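Local coordinates for protein cyclopropane mycolic acid synthase MmaA2 (Mycobacterium tuberculosis, PDB 1TPY) that converts a double bond of mycolic acids into a cis cyclopropane ring, using a methylene group transferred from S-adenosyl-L-methionine, at residues A36-E39 / T44-E47. Sequence-based numbering, arbitrary orientation.
Sequences AHFE and TLEE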
loop_
_atom_site.group_PDB
_atom_site.type_symbol
_atom_site.label_atom_id
_atom_site.label_comp_id
_atom_site.label_asym_id
_atom_site.label_seq_id
_atom_site.Cartn_x
_atom_site.Cartn_y
_atom_site.Cartn_z
ATOM N N ALA A 36 -6.263 -6.610 3.232
ATOM C CA ALA A 36 -6.086 -8.057 3.133
ATOM C C ALA A 36 -7.127 -8.650 2.179
ATOM O O ALA A 36 -8.018 -7.946 1.717
ATOM C CB ALA A 36 -6.216 -8.685 4.511
ATOM N N HIS A 37 -7.014 -9.941 1.883
ATOM C CA HIS A 37 -7.970 -10.595 0.989
ATOM C C HIS A 37 -8.443 -11.911 1.591
ATOM O O HIS A 37 -7.793 -12.945 1.419
ATOM C CB HIS A 37 -7.332 -10.857 -0.371
ATOM C CG HIS A 37 -8.291 -11.379 -1.393
ATOM N ND1 HIS A 37 -9.451 -10.714 -1.732
ATOM C CD2 HIS A 37 -8.255 -12.490 -2.165
ATOM C CE1 HIS A 37 -10.086 -11.393 -2.669
ATOM N NE2 HIS A 37 -9.383 -12.475 -2.950
ATOM N N PHE A 38 -9.575 -11.866 2.289
ATOM C CA PHE A 38 -10.136 -13.042 2.945
ATOM C C PHE A 38 -10.834 -13.995 1.984
ATOM O O PHE A 38 -12.028 -13.869 1.725
ATOM C CB PHE A 38 -11.102 -12.603 4.054
ATOM C CG PHE A 38 -10.464 -11.709 5.084
ATOM C CD1 PHE A 38 -10.221 -10.365 4.803
ATOM C CD2 PHE A 38 -10.043 -12.224 6.305
ATOM C CE1 PHE A 38 -9.562 -9.549 5.723
ATOM C CE2 PHE A 38 -9.384 -11.421 7.232
ATOM C CZ PHE A 38 -9.141 -10.081 6.942
ATOM N N GLU A 39 -10.072 -14.954 1.467
ATOM C CA GLU A 39 -10.584 -15.945 0.528
ATOM C C GLU A 39 -11.419 -17.014 1.212
ATOM O O GLU A 39 -12.315 -17.589 0.598
ATOM C CB GLU A 39 -9.424 -16.572 -0.236
ATOM C CG GLU A 39 -8.737 -15.563 -1.121
ATOM C CD GLU A 39 -7.524 -16.113 -1.830
ATOM O OE1 GLU A 39 -6.942 -15.360 -2.639
ATOM O OE2 GLU A 39 -7.150 -17.280 -1.580
ATOM N N THR A 44 -7.389 -16.135 8.948
ATOM C CA THR A 44 -6.873 -15.176 9.926
ATOM C C THR A 44 -6.333 -13.989 9.144
ATOM O O THR A 44 -6.172 -14.072 7.926
ATOM C CB THR A 44 -5.706 -15.745 10.767
ATOM O OG1 THR A 44 -4.575 -15.967 9.916
ATOM C CG2 THR A 44 -6.108 -17.060 11.458
ATOM N N LEU A 45 -6.045 -12.890 9.837
ATOM C CA LEU A 45 -5.524 -11.706 9.165
ATOM C C LEU A 45 -4.226 -12.008 8.421
ATOM O O LEU A 45 -4.036 -11.556 7.295
ATOM C CB LEU A 45 -5.288 -10.566 10.163
ATOM C CG LEU A 45 -4.815 -9.248 9.534
ATOM C CD1 LEU A 45 -5.836 -8.758 8.510
ATOM C CD2 LEU A 45 -4.597 -8.204 10.627
ATOM N N GLU A 46 -3.336 -12.776 9.040
ATOM C CA GLU A 46 -2.071 -13.089 8.387
ATOM C C GLU A 46 -2.283 -13.925 7.128
ATOM O O GLU A 46 -1.635 -13.694 6.101
ATOM C CB GLU A 46 -1.118 -13.823 9.338
ATOM C CG GLU A 46 0.234 -14.132 8.698
ATOM C CD GLU A 46 1.263 -14.680 9.672
ATOM O OE1 GLU A 46 2.420 -14.907 9.239
ATOM O OE2 GLU A 46 0.927 -14.883 10.862
ATOM N N GLU A 47 -3.190 -14.893 7.198
ATOM C CA GLU A 47 -3.452 -15.724 6.036
ATOM C C GLU A 47 -4.076 -14.891 4.930
ATOM O O GLU A 47 -3.807 -15.120 3.756
ATOM C CB GLU A 47 -4.373 -16.889 6.403
ATOM C CG GLU A 47 -3.814 -17.759 7.508
ATOM C CD GLU A 47 -4.710 -18.928 7.831
ATOM O OE1 GLU A 47 -5.934 -18.711 7.975
ATOM O OE2 GLU A 47 -4.184 -20.059 7.951
#
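Leu45 sends a single methyl, CD1, across to two apolar side chains of segment 36-39. Phe38 CZ lies 3.9 Å from that methyl and Ala36 CB 4.0 Å from it, so one branch of the leucine serves both partners. With the leucine CG anti to the backbone N (chi1 -177°), the second torsion, 59°, sets CD1 as the branch that meets the loop. The phenylalanine and leucine side chains run at a slant to each other, and the methyl approaches the ring obliquely. A second atom of the Phe38 ring, CE2, comes no nearer than 4.2 Å to Thr44 O, a loose approach and not a bond.

This carbonyl belongs to the N-cap of helix 45-57, and the turn illustrates a capping box. Glu47 N donates to Thr44 OG1 at 3.2 Å, while Thr44 N donates in return to Glu47 OE1 at 3.1 Å. The second bond is nearly straight and uses the anti side of the carboxylate, 22° out of its plane. The reciprocal pair holds the first helical turn, from which Leu45 projects.

Helix 229-245 adds Leu238 against Phe38 and Trp239 against Leu45, while Thr235 OG1 hydrogen-bonds Ala36 N. The cluster lies near the cofactor site without lining it: the side chain of Ala36 is about 7 Å from that of Ser34, which binds S-adenosyl-L-methionine, and about 10 Å from the bound S-adenosyl-L-homocysteine.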